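Local structure of fatty acyl CoA synthetase FADD13 (FATTY-ACYL-CoA SYNTHETASE) (Mycobacterium tuberculosis, 3R44) at residues 47-52 / 77-82; 212-217 / 226-231; 249-254 / 302-307. The protein is a fatty acyl-CoA synthetase of the AMP-binding (ANL) superfamily, with a large N-terminal part and a smaller C-terminal domain. All blocks are in the same frame, centred on the assembly; numbering follows the deposited sequence.

Interaction 1: 47-52 / 77-82; sequences AQMNAL and NSVEFC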
ATOM      1  N   ALA A  47     -26.437   3.232   8.400  1.00 15.67           N
ATOM      2  CA  ALA A  47     -27.665   2.685   7.769  1.00 16.95           C
ATOM      3  C   ALA A  47     -27.756   3.113   6.286  1.00 17.17           C
ATOM      4  O   ALA A  47     -28.093   2.296   5.408  1.00 16.39           O
ATOM      5  CB  ALA A  47     -28.932   3.096   8.542  1.00 17.45           C
ATOM      6  N   GLN A  48     -27.430   4.369   5.988  1.00 17.38           N
ATOM      7  CA  GLN A  48     -27.441   4.818   4.568  1.00 17.15           C
ATOM      8  C   GLN A  48     -26.359   4.161   3.731  1.00 16.55           C
ATOM      9  O   GLN A  48     -26.595   3.790   2.567  1.00 16.48           O
ATOM     10  CB  GLN A  48     -27.333   6.328   4.427  1.00 17.20           C
ATOM     11  CG  GLN A  48     -28.456   7.043   5.144  1.00 19.30           C
ATOM     12  CD  GLN A  48     -28.245   8.543   5.220  1.00 27.87           C
ATOM     13  OE1 GLN A  48     -27.194   9.047   5.679  1.00 21.05           O
ATOM     14  NE2 GLN A  48     -29.257   9.276   4.806  1.00 28.58           N
ATOM     15  N   MET A  49     -25.188   3.970   4.327  1.00 15.93           N
ATOM     16  CA  MET A  49     -24.132   3.364   3.589  1.00 16.68           C
ATOM     17  C   MET A  49     -24.515   1.897   3.256  1.00 16.47           C
ATOM     18  O   MET A  49     -24.256   1.423   2.139  1.00 16.05           O
ATOM     19  CB  MET A  49     -22.838   3.385   4.385  1.00 17.20           C
ATOM     20  CG  MET A  49     -21.686   2.929   3.521  1.00 25.18           C
ATOM     21  SD  MET A  49     -20.166   3.647   4.115  1.00 36.13           S
ATOM     22  CE  MET A  49     -19.645   2.317   5.145  1.00 35.04           C
ATOM     23  N   ASN A  50     -25.050   1.170   4.247  1.00 15.76           N
ATOM     24  CA  ASN A  50     -25.482  -0.200   4.018  1.00 15.76           C
ATOM     25  C   ASN A  50     -26.549  -0.233   2.893  1.00 15.57           C
ATOM     26  O   ASN A  50     -26.499  -1.086   1.980  1.00 16.63           O
ATOM     27  CB  ASN A  50     -26.012  -0.899   5.283  1.00 15.42           C
ATOM     28  CG  ASN A  50     -26.254  -2.356   5.055  1.00 14.59           C
ATOM     29  OD1 ASN A  50     -25.315  -3.106   4.722  1.00 18.34           O
ATOM     30  ND2 ASN A  50     -27.514  -2.758   5.074  1.00 17.97           N
ATOM     31  N   ALA A  51     -27.501   0.707   2.920  1.00 16.61           N
ATOM     32  CA  ALA A  51     -28.532   0.780   1.879  1.00 16.78           C
ATOM     33  C   ALA A  51     -27.941   1.065   0.504  1.00 16.75           C
ATOM     34  O   ALA A  51     -28.306   0.455  -0.471  1.00 16.67           O
ATOM     35  CB  ALA A  51     -29.583   1.809   2.230  1.00 18.28           C
ATOM     36  N   LEU A  52     -26.941   1.909   0.424  1.00 15.63           N
ATOM     37  CA  LEU A  52     -26.324   2.158  -0.870  1.00 15.17           C
ATOM     38  C   LEU A  52     -25.515   0.931  -1.337  1.00 14.19           C
ATOM     39  O   LEU A  52     -25.462   0.654  -2.531  1.00 16.69           O
ATOM     40  CB  LEU A  52     -25.372   3.339  -0.811  1.00 15.47           C
ATOM     41  CG  LEU A  52     -24.687   3.754  -2.095  1.00 15.29           C
ATOM     42  CD1 LEU A  52     -25.669   4.045  -3.200  1.00 17.27           C
ATOM     43  CD2 LEU A  52     -23.890   5.068  -1.837  1.00 16.77           C
ATOM     44  N   ASN A  77     -11.817   8.364  -5.442  1.00 18.05           N
ATOM     45  CA  ASN A  77     -12.387   8.066  -4.119  1.00 18.86           C
ATOM     46  C   ASN A  77     -13.798   8.653  -4.024  1.00 17.93           C
ATOM     47  O   ASN A  77     -14.046   9.827  -4.391  1.00 19.05           O
ATOM     48  CB  ASN A  77     -11.519   8.708  -3.037  1.00 19.46           C
ATOM     49  CG  ASN A  77     -10.267   7.936  -2.775  1.00 20.97           C
ATOM     50  OD1 ASN A  77      -9.787   7.181  -3.636  1.00 18.30           O
ATOM     51  ND2 ASN A  77      -9.703   8.130  -1.597  1.00 20.37           N
ATOM     52  N   SER A  78     -14.710   7.860  -3.485  1.00 16.65           N
ATOM     53  CA  SER A  78     -16.103   8.265  -3.335  1.00 16.83           C
ATOM     54  C   SER A  78     -16.794   7.215  -2.486  1.00 16.00           C
ATOM     55  O   SER A  78     -16.267   6.102  -2.282  1.00 15.56           O
ATOM     56  CB  SER A  78     -16.818   8.360  -4.707  1.00 17.71           C
ATOM     57  OG  SER A  78     -16.885   7.074  -5.309  1.00 21.44           O
ATOM     58  N   VAL A  79     -17.947   7.571  -1.965  1.00 16.85           N
ATOM     59  CA  VAL A  79     -18.764   6.624  -1.257  1.00 16.94           C
ATOM     60  C   VAL A  79     -19.238   5.520  -2.235  1.00 17.08           C
ATOM     61  O   VAL A  79     -19.429   4.365  -1.848  1.00 17.33           O
ATOM     62  CB  VAL A  79     -19.922   7.318  -0.533  1.00 16.83           C
ATOM     63  CG1 VAL A  79     -21.003   7.767  -1.542  1.00 15.95           C
ATOM     64  CG2 VAL A  79     -20.501   6.418   0.594  1.00 16.97           C
ATOM     65  N   GLU A  80     -19.414   5.832  -3.516  1.00 17.94           N
ATOM     66  CA  GLU A  80     -19.722   4.748  -4.506  1.00 18.42           C
ATOM     67  C   GLU A  80     -18.647   3.681  -4.626  1.00 17.37           C
ATOM     68  O   GLU A  80     -18.931   2.507  -4.730  1.00 17.52           O
ATOM     69  CB  GLU A  80     -19.975   5.315  -5.891  1.00 20.69           C
ATOM     70  CG  GLU A  80     -21.278   6.091  -6.051  1.00 24.11           C
ATOM     71  CD  GLU A  80     -21.236   7.551  -5.535  1.00 32.95           C
ATOM     72  OE1 GLU A  80     -20.174   8.090  -5.114  1.00 28.98           O
ATOM     73  OE2 GLU A  80     -22.312   8.162  -5.526  1.00 36.10           O
ATOM     74  N   PHE A  81     -17.401   4.099  -4.639  1.00 17.25           N
ATOM     75  CA  PHE A  81     -16.257   3.193  -4.645  1.00 16.18           C
ATOM     76  C   PHE A  81     -16.433   2.232  -3.463  1.00 15.92           C
ATOM     77  O   PHE A  81     -16.390   0.981  -3.627  1.00 14.65           O
ATOM     78  CB  PHE A  81     -14.959   3.992  -4.530  1.00 15.26           C
ATOM     79  CG  PHE A  81     -13.697   3.244  -4.868  1.00 17.06           C
ATOM     80  CD1 PHE A  81     -12.769   3.831  -5.731  1.00 21.68           C
ATOM     81  CD2 PHE A  81     -13.371   2.048  -4.293  1.00 23.17           C
ATOM     82  CE1 PHE A  81     -11.580   3.201  -6.082  1.00 23.34           C
ATOM     83  CE2 PHE A  81     -12.184   1.396  -4.658  1.00 24.43           C
ATOM     84  CZ  PHE A  81     -11.308   1.980  -5.562  1.00 24.59           C
ATOM     85  N   CYS A  82     -16.651   2.792  -2.273  1.00 15.84           N
ATOM     86  CA  CYS A  82     -16.746   1.940  -1.052  1.00 14.74           C
ATOM     87  C   CYS A  82     -17.971   0.986  -1.165  1.00 14.05           C
ATOM     88  O   CYS A  82     -17.902  -0.191  -0.828  1.00 13.29           O
ATOM     89  CB  CYS A  82     -16.956   2.798   0.167  1.00 15.84           C
ATOM     90  SG  CYS A  82     -15.551   3.828   0.540  1.00 20.96           S
TER

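Interaction 2: 212-217 / 226-231; sequences DRLLLP and LTTVIF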
ATOM      1  N   ASP A 212     -14.406   7.345  16.607  1.00 17.65           N
ATOM      2  CA  ASP A 212     -13.297   8.125  16.048  1.00 15.89           C
ATOM      3  C   ASP A 212     -13.709   8.555  14.608  1.00 15.94           C
ATOM      4  O   ASP A 212     -14.508   7.910  13.923  1.00 14.71           O
ATOM      5  CB  ASP A 212     -11.982   7.327  15.959  1.00 16.28           C
ATOM      6  CG  ASP A 212     -11.141   7.367  17.222  1.00 17.97           C
ATOM      7  OD1 ASP A 212     -11.356   8.233  18.113  1.00 18.17           O
ATOM      8  OD2 ASP A 212     -10.194   6.518  17.352  1.00 15.62           O
ATOM      9  N   ARG A 213     -13.141   9.677  14.187  1.00 15.73           N
ATOM     10  CA  ARG A 213     -13.299  10.213  12.852  1.00 14.70           C
ATOM     11  C   ARG A 213     -11.952  10.181  12.155  1.00 14.17           C
ATOM     12  O   ARG A 213     -10.947  10.707  12.674  1.00 13.37           O
ATOM     13  CB  ARG A 213     -13.868  11.625  12.945  1.00 14.90           C
ATOM     14  CG  ARG A 213     -15.079  11.640  13.769  1.00 16.82           C
ATOM     15  CD  ARG A 213     -15.777  12.952  13.927  1.00 18.01           C
ATOM     16  NE  ARG A 213     -16.350  13.576  12.733  1.00 16.39           N
ATOM     17  CZ  ARG A 213     -17.585  13.374  12.290  1.00 20.19           C
ATOM     18  NH1 ARG A 213     -18.341  12.478  12.877  1.00 20.09           N
ATOM     19  NH2 ARG A 213     -18.058  14.074  11.255  1.00 20.71           N
ATOM     20  N   LEU A 214     -11.908   9.557  10.983  1.00 13.92           N
ATOM     21  CA  LEU A 214     -10.645   9.190  10.367  1.00 12.53           C
ATOM     22  C   LEU A 214     -10.554   9.787   8.970  1.00 13.57           C
ATOM     23  O   LEU A 214     -11.390   9.509   8.081  1.00 13.53           O
ATOM     24  CB  LEU A 214     -10.483   7.647  10.361  1.00 13.09           C
ATOM     25  CG  LEU A 214      -9.112   7.158   9.871  1.00 15.52           C
ATOM     26  CD1 LEU A 214      -8.829   5.746  10.394  1.00 16.19           C
ATOM     27  CD2 LEU A 214      -9.098   7.137   8.338  1.00 15.51           C
ATOM     28  N   LEU A 215      -9.524  10.598   8.754  1.00 12.95           N
ATOM     29  CA  LEU A 215      -9.286  11.234   7.456  1.00 13.16           C
ATOM     30  C   LEU A 215      -8.532  10.321   6.507  1.00 12.88           C
ATOM     31  O   LEU A 215      -7.422   9.813   6.836  1.00 12.72           O
ATOM     32  CB  LEU A 215      -8.514  12.528   7.649  1.00 13.27           C
ATOM     33  CG  LEU A 215      -8.098  13.196   6.355  1.00 17.05           C
ATOM     34  CD1 LEU A 215      -9.334  13.835   5.694  1.00 19.72           C
ATOM     35  CD2 LEU A 215      -6.966  14.224   6.670  1.00 21.28           C
ATOM     36  N   LEU A 216      -9.145  10.068   5.367  1.00 12.24           N
ATOM     37  CA  LEU A 216      -8.559   9.284   4.273  1.00 14.70           C
ATOM     38  C   LEU A 216      -8.316  10.198   3.079  1.00 15.53           C
ATOM     39  O   LEU A 216      -9.254  10.559   2.362  1.00 16.84           O
ATOM     40  CB  LEU A 216      -9.477   8.138   3.839  1.00 14.62           C
ATOM     41  CG  LEU A 216      -8.824   7.189   2.830  1.00 18.59           C
ATOM     42  CD1 LEU A 216      -7.464   6.717   3.244  1.00 17.91           C
ATOM     43  CD2 LEU A 216      -9.765   6.020   2.564  1.00 22.22           C
ATOM     44  N   PRO A 217      -7.047  10.575   2.858  1.00 15.54           N
ATOM     45  CA  PRO A 217      -6.801  11.465   1.737  1.00 17.23           C
ATOM     46  C   PRO A 217      -5.870  10.781   0.722  1.00 19.08           C
ATOM     47  O   PRO A 217      -5.179  11.483  -0.067  1.00 21.35           O
ATOM     48  CB  PRO A 217      -6.073  12.621   2.409  1.00 18.00           C
ATOM     49  CG  PRO A 217      -5.149  11.871   3.376  1.00 15.90           C
ATOM     50  CD  PRO A 217      -5.922  10.647   3.816  1.00 15.91           C
ATOM     51  N   LEU A 226      -7.952   0.532   1.420  1.00 16.51           N
ATOM     52  CA  LEU A 226      -9.068  -0.372   1.460  1.00 16.62           C
ATOM     53  C   LEU A 226      -9.268  -1.000   2.842  1.00 14.70           C
ATOM     54  O   LEU A 226     -10.376  -1.092   3.370  1.00 15.79           O
ATOM     55  CB  LEU A 226      -8.833  -1.482   0.412  1.00 17.72           C
ATOM     56  CG  LEU A 226      -9.975  -2.383   0.122  1.00 25.13           C
ATOM     57  CD1 LEU A 226     -11.253  -1.515   0.103  1.00 26.84           C
ATOM     58  CD2 LEU A 226      -9.674  -3.161  -1.246  1.00 25.68           C
ATOM     59  N   THR A 227      -8.193  -1.474   3.413  1.00 14.92           N
ATOM     60  CA  THR A 227      -8.225  -2.016   4.775  1.00 15.66           C
ATOM     61  C   THR A 227      -8.748  -0.973   5.780  1.00 15.68           C
ATOM     62  O   THR A 227      -9.550  -1.326   6.659  1.00 13.85           O
ATOM     63  CB  THR A 227      -6.855  -2.590   5.118  1.00 16.48           C
ATOM     64  OG1 THR A 227      -6.580  -3.654   4.191  1.00 18.36           O
ATOM     65  CG2 THR A 227      -6.822  -3.116   6.558  1.00 17.72           C
ATOM     66  N   THR A 228      -8.375   0.315   5.616  1.00 14.90           N
ATOM     67  CA  THR A 228      -8.870   1.428   6.452  1.00 14.05           C
ATOM     68  C   THR A 228     -10.360   1.574   6.347  1.00 13.57           C
ATOM     69  O   THR A 228     -11.049   1.731   7.334  1.00 12.17           O
ATOM     70  CB  THR A 228      -8.272   2.753   6.020  1.00 14.32           C
ATOM     71  OG1 THR A 228      -6.872   2.681   6.188  1.00 16.98           O
ATOM     72  CG2 THR A 228      -8.807   3.985   6.801  1.00 15.47           C
ATOM     73  N   VAL A 229     -10.887   1.491   5.148  1.00 12.79           N
ATOM     74  CA  VAL A 229     -12.345   1.576   4.979  1.00 14.60           C
ATOM     75  C   VAL A 229     -13.054   0.440   5.758  1.00 14.11           C
ATOM     76  O   VAL A 229     -14.058   0.631   6.453  1.00 13.93           O
ATOM     77  CB  VAL A 229     -12.687   1.532   3.484  1.00 14.35           C
ATOM     78  CG1 VAL A 229     -14.206   1.201   3.206  1.00 14.54           C
ATOM     79  CG2 VAL A 229     -12.182   2.810   2.748  1.00 15.37           C
ATOM     80  N   ILE A 230     -12.550  -0.778   5.614  1.00 14.89           N
ATOM     81  CA  ILE A 230     -13.123  -1.949   6.273  1.00 14.08           C
ATOM     82  C   ILE A 230     -12.971  -1.912   7.817  1.00 14.47           C
ATOM     83  O   ILE A 230     -13.909  -2.204   8.559  1.00 13.67           O
ATOM     84  CB  ILE A 230     -12.510  -3.295   5.715  1.00 14.39           C
ATOM     85  CG1 ILE A 230     -12.699  -3.407   4.186  1.00 19.89           C
ATOM     86  CG2 ILE A 230     -13.105  -4.510   6.460  1.00 15.48           C
ATOM     87  CD1 ILE A 230     -14.044  -3.073   3.754  1.00 19.58           C
ATOM     88  N   PHE A 231     -11.817  -1.536   8.321  1.00 13.21           N
ATOM     89  CA  PHE A 231     -11.682  -1.483   9.770  1.00 15.86           C
ATOM     90  C   PHE A 231     -12.452  -0.346  10.373  1.00 14.20           C
ATOM     91  O   PHE A 231     -12.873  -0.457  11.501  1.00 13.68           O
ATOM     92  CB  PHE A 231     -10.245  -1.658  10.303  1.00 17.99           C
ATOM     93  CG  PHE A 231      -9.396  -0.399  10.360  1.00 19.37           C
ATOM     94  CD1 PHE A 231      -8.151  -0.376   9.704  1.00 23.82           C
ATOM     95  CD2 PHE A 231      -9.793   0.714  11.080  1.00 20.01           C
ATOM     96  CE1 PHE A 231      -7.302   0.775   9.791  1.00 24.77           C
ATOM     97  CE2 PHE A 231      -8.965   1.843  11.204  1.00 23.69           C
ATOM     98  CZ  PHE A 231      -7.730   1.877  10.546  1.00 24.67           C
TER

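Interaction 3: 249-254 / 302-307; sequences KVWSLI and KIYAAK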
ATOM      1  N   LYS A 249      -5.830  22.923   2.252  1.00 19.75           N
ATOM      2  CA  LYS A 249      -7.225  22.753   2.651  1.00 20.89           C
ATOM      3  C   LYS A 249      -7.394  21.704   3.743  1.00 18.90           C
ATOM      4  O   LYS A 249      -8.471  21.625   4.381  1.00 19.58           O
ATOM      5  CB  LYS A 249      -8.098  22.341   1.453  1.00 21.45           C
ATOM      6  CG  LYS A 249      -8.136  23.359   0.328  1.00 27.24           C
ATOM      7  CD  LYS A 249      -9.491  23.336  -0.392  1.00 32.76           C
ATOM      8  CE  LYS A 249      -9.541  24.400  -1.496  1.00 38.57           C
ATOM      9  NZ  LYS A 249      -9.171  23.687  -2.785  1.00 40.58           N
ATOM     10  N   VAL A 250      -6.369  20.896   3.995  1.00 17.56           N
ATOM     11  CA  VAL A 250      -6.548  19.722   4.874  1.00 16.97           C
ATOM     12  C   VAL A 250      -6.723  20.048   6.359  1.00 17.92           C
ATOM     13  O   VAL A 250      -7.527  19.415   7.042  1.00 14.97           O
ATOM     14  CB  VAL A 250      -5.449  18.671   4.629  1.00 17.16           C
ATOM     15  CG1 VAL A 250      -4.116  19.201   4.994  1.00 17.39           C
ATOM     16  CG2 VAL A 250      -5.753  17.298   5.334  1.00 16.56           C
ATOM     17  N   TRP A 251      -6.024  21.062   6.860  1.00 16.66           N
ATOM     18  CA  TRP A 251      -6.137  21.365   8.292  1.00 18.68           C
ATOM     19  C   TRP A 251      -7.532  21.874   8.609  1.00 19.03           C
ATOM     20  O   TRP A 251      -8.055  21.582   9.662  1.00 18.26           O
ATOM     21  CB  TRP A 251      -5.071  22.346   8.779  1.00 18.60           C
ATOM     22  CG  TRP A 251      -3.693  21.731   8.924  1.00 18.02           C
ATOM     23  CD1 TRP A 251      -2.617  21.992   8.150  1.00 15.95           C
ATOM     24  CD2 TRP A 251      -3.277  20.730   9.864  1.00 15.70           C
ATOM     25  NE1 TRP A 251      -1.541  21.237   8.550  1.00 16.98           N
ATOM     26  CE2 TRP A 251      -1.924  20.423   9.571  1.00 15.92           C
ATOM     27  CE3 TRP A 251      -3.919  20.021  10.874  1.00 14.96           C
ATOM     28  CZ2 TRP A 251      -1.184  19.490  10.304  1.00 16.16           C
ATOM     29  CZ3 TRP A 251      -3.179  19.080  11.613  1.00 19.52           C
ATOM     30  CH2 TRP A 251      -1.838  18.821  11.316  1.00 18.15           C
ATOM     31  N   SER A 252      -8.113  22.676   7.722  1.00 20.11           N
ATOM     32  CA  SER A 252      -9.476  23.167   7.902  0.70 21.65           C
ATOM     33  C   SER A 252     -10.440  21.997   8.006  1.00 20.78           C
ATOM     34  O   SER A 252     -11.407  22.020   8.743  1.00 21.53           O
ATOM     35  CB  SER A 252      -9.891  24.023   6.695  0.70 22.95           C
ATOM     36  OG  SER A 252     -11.159  24.608   6.912  0.70 25.32           O
ATOM     37  N   LEU A 253     -10.179  20.982   7.207  1.00 19.12           N
ATOM     38  CA  LEU A 253     -11.057  19.847   7.117  1.00 18.09           C
ATOM     39  C   LEU A 253     -10.916  19.082   8.413  1.00 17.20           C
ATOM     40  O   LEU A 253     -11.917  18.618   8.969  1.00 18.11           O
ATOM     41  CB  LEU A 253     -10.647  18.972   5.921  1.00 17.48           C
ATOM     42  CG  LEU A 253     -11.386  17.633   5.798  1.00 18.69           C
ATOM     43  CD1 LEU A 253     -12.918  17.830   5.857  1.00 19.75           C
ATOM     44  CD2 LEU A 253     -10.956  16.823   4.525  1.00 16.08           C
ATOM     45  N   ILE A 254      -9.677  18.935   8.875  1.00 15.61           N
ATOM     46  CA  ILE A 254      -9.367  18.211  10.112  1.00 15.80           C
ATOM     47  C   ILE A 254     -10.060  18.887  11.329  1.00 16.74           C
ATOM     48  O   ILE A 254     -10.641  18.219  12.208  1.00 17.06           O
ATOM     49  CB  ILE A 254      -7.839  18.121  10.293  1.00 14.86           C
ATOM     50  CG1 ILE A 254      -7.271  16.977   9.445  1.00 14.21           C
ATOM     51  CG2 ILE A 254      -7.425  17.982  11.764  1.00 14.81           C
ATOM     52  CD1 ILE A 254      -5.734  16.982   9.381  1.00 11.11           C
ATOM     53  N   LYS A 302       9.178  15.288  15.749  1.00 21.69           N
ATOM     54  CA  LYS A 302       9.246  16.208  16.869  1.00 23.96           C
ATOM     55  C   LYS A 302       8.363  17.432  16.750  1.00 22.92           C
ATOM     56  O   LYS A 302       7.806  17.893  17.745  1.00 24.20           O
ATOM     57  CB  LYS A 302      10.694  16.627  17.126  1.00 25.47           C
ATOM     58  CG  LYS A 302      11.576  15.468  17.649  1.00 29.46           C
ATOM     59  CD  LYS A 302      13.030  15.982  17.836  1.00 34.36           C
ATOM     60  CE  LYS A 302      13.619  15.572  19.136  1.00 40.12           C
ATOM     61  NZ  LYS A 302      14.942  16.217  19.315  1.00 45.62           N
ATOM     62  N   ILE A 303       8.231  17.988  15.560  1.00 22.21           N
ATOM     63  CA  ILE A 303       7.431  19.188  15.426  1.00 23.57           C
ATOM     64  C   ILE A 303       5.939  18.858  15.561  1.00 21.52           C
ATOM     65  O   ILE A 303       5.197  19.595  16.216  1.00 20.56           O
ATOM     66  CB  ILE A 303       7.774  19.967  14.160  1.00 24.48           C
ATOM     67  CG1 ILE A 303       7.092  21.337  14.210  1.00 29.16           C
ATOM     68  CG2 ILE A 303       7.432  19.200  12.949  1.00 22.34           C
ATOM     69  CD1 ILE A 303       7.683  22.235  15.182  1.00 33.83           C
ATOM     70  N   TYR A 304       5.531  17.697  15.040  1.00 19.03           N
ATOM     71  CA  TYR A 304       4.200  17.222  15.268  1.00 18.09           C
ATOM     72  C   TYR A 304       3.967  16.923  16.734  1.00 18.87           C
ATOM     73  O   TYR A 304       2.929  17.334  17.293  1.00 21.44           O
ATOM     74  CB  TYR A 304       3.845  16.017  14.341  1.00 16.81           C
ATOM     75  CG  TYR A 304       3.383  16.472  12.951  1.00 17.14           C
ATOM     76  CD1 TYR A 304       4.250  16.514  11.890  1.00 16.65           C
ATOM     77  CD2 TYR A 304       2.068  16.845  12.706  1.00 22.33           C
ATOM     78  CE1 TYR A 304       3.849  16.945  10.646  1.00 19.77           C
ATOM     79  CE2 TYR A 304       1.647  17.271  11.447  1.00 22.20           C
ATOM     80  CZ  TYR A 304       2.553  17.320  10.413  1.00 18.94           C
ATOM     81  OH  TYR A 304       2.133  17.744   9.184  1.00 19.86           O
ATOM     82  N   ALA A 305       4.948  16.318  17.407  1.00 20.65           N
ATOM     83  CA  ALA A 305       4.815  16.076  18.841  1.00 21.81           C
ATOM     84  C   ALA A 305       4.647  17.375  19.662  1.00 24.58           C
ATOM     85  O   ALA A 305       3.943  17.387  20.652  1.00 24.59           O
ATOM     86  CB  ALA A 305       5.961  15.247  19.348  1.00 22.88           C
ATOM     87  N   ALA A 306       5.302  18.455  19.265  1.00 25.97           N
ATOM     88  CA  ALA A 306       5.069  19.772  19.898  1.00 28.58           C
ATOM     89  C   ALA A 306       3.635  20.320  19.726  1.00 28.97           C
ATOM     90  O   ALA A 306       3.206  21.191  20.530  1.00 31.32           O
ATOM     91  CB  ALA A 306       6.062  20.795  19.358  1.00 29.74           C
ATOM     92  N   LYS A 307       2.950  19.874  18.680  1.00 26.53           N
ATOM     93  CA  LYS A 307       1.540  20.202  18.391  1.00 26.77           C
ATOM     94  C   LYS A 307       0.613  19.138  19.018  1.00 26.50           C
ATOM     95  O   LYS A 307      -0.586  19.125  18.739  1.00 26.30           O
ATOM     96  CB  LYS A 307       1.306  20.325  16.879  1.00 26.10           C
ATOM     97  CG  LYS A 307       0.010  21.036  16.386  1.00 28.77           C
ATOM     98  CD  LYS A 307       0.003  21.273  14.803  1.00 32.63           C
ATOM     99  CE  LYS A 307      -1.430  21.416  14.151  1.00 34.03           C
ATOM    100  NZ  LYS A 307      -2.045  22.779  14.464  1.00 37.24           N
TER

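Interaction 1: 47-52 / 77-82
Leu52 and Val79 make the closest approach between segments 47-52 and 77-82. CD2 of Leu52 lies 4.0 Å from CG1 of Val79. The two side chains meet at a slant, one methyl of each doing the touching. Met49, one turn before Leu52, adds a looser contact. Its SD is 4.5 Å from CG2 of Val79. CG2 of Val79 thus lies toward Met49, while CG1 makes the nearer contact with Leu52. CG of Leu52 is trans to its backbone N (chi1 -178°), which carries the isobutyl group out towards the valine. The contact is wholly apolar and small, with 166 Å² buried in all.

A second shell of residues touches this trio. Cys83 and Tyr86, further along helix 79-91, touch Met49, and Cys83 also touches Leu52. Leu22 of helix 18-28 and Ala34 of strand 33-37 pack on Met49. Tyr35 of the same strand packs on Val79.

Polar bonds lie further out. Ser78 is the N-cap of helix 79-91. Its OG accepts from N of Phe81 at 3.1 Å, with an N-H...O angle of 162°, an N-cap bond to the first turn, which also contains Val79. Asn77 is anchored to the backbone of Leu218 and Met220. OD1 of Asn50 bonds to NZ of Lys90 on helix 79-91, a polar tie between the two helices, and its ND2 bonds to Glu162.

The arrangement is helix-to-helix packing against strand 33-37, at the N-capped start of helix 79-91, within the AMP-binding region of the chain.

Interaction 2: 212-217 / 226-231
Leu214 reaches from strand 213-216 onto helix 223-235 with both of its methyls. CD2 of Leu214 is 3.5 Å from CG2 of Thr228, a tight carbon-to-carbon approach. CD1 of Leu214 is 4.0 Å from CE2 of Phe231 and equally near its CZ, and meets the ring obliquely. Thr228 turns its methyl to the strand because CG2 is trans to its backbone N. Its hydroxyl then lies beside that N and bonds back to O of Ala224, one turn earlier, so the polar end is satisfied within the helix. Phe231 has chi1 85°, with CG between the backbone N and the carbonyl carbon. This folds the ring back along the helix, and CA of Thr228 sits 3.7 Å above one face, towards the rim. Leu216 uses CD2 to touch CG2 of Val229 at 4.0 Å, the two side chains roughly perpendicular.

Strand and helix run nearly antiparallel, at 161°, and the axes of the two short segments approach to 10.3 Å. They are the first two elements of a beta-alpha-beta unit that strand 238-241 completes. Away from the strand, helix 223-235 meets helix 79-91 through Val229 on Tyr86, and helix 192-205 through Phe231 on Ala199 and Trp202.

Interaction 3: 249-254 / 302-307
With chi1 at -75°, Trp251 holds its indole trans to the carbonyl carbon and extends it from helix 247-256 towards helix 298-306. Tyr304 has a similar first torsion, -83°, which brings the far end of its ring to the indole. The extended chain of Lys307 carries CE over one face of the indole. A bend at its last torsion then sets NZ above the same ring, higher than CE.

CE of Lys307 is 4.1 Å from the centre of the six-membered ring of Trp251, a CH-pi contact. NZ of Lys307 is 4.9 Å from that centre, 14° off the normal, and makes a cation-pi interaction. Lysine and tryptophan run alongside each other, pointing opposite ways. Tyr304 comes to the rim of the indole instead: its CE2 is 3.8 Å from CZ2 of Trp251, edge against edge, with both atoms near the plane of the other ring.

The polar ends are held by backbone carbonyls. NE1 of Trp251 bonds to O of Met272, OH of Tyr304 to O of Leu269, and NZ of Lys307 to O of Phe278.

Those carbonyls belong to helices 266-274 and 276-280 and thus lie on elements that separate the two segments in sequence. Phe278 also meets Tyr304 edge-to-face. Another face of helix 247-256 places Val250, Leu253 and Ile254 on Leu215 of strand 213-216.

How the interactions relate
The three contacts follow one another along the chain, each closing before the next opens, and all belong to the AMP-binding part of the chain. Interaction 2 is the middle one. Its centre is about 13 Å from that of interaction 1 and 18 Å from that of interaction 3. The centres of interactions 1 and 3 are about 28 Å apart, and these two do not touch. Cys82 SG packs on Val229 CG1 at 4.0 Å, joining helices 79-91 and 223-235. Leu215 CD2 packs on Val250 CG2 at 3.6 Å. Strand 213-216 of the large mixed sheet thus has helix 223-235 on one face and helix 247-256 on the other, so interaction 2 touches both others by apolar packing.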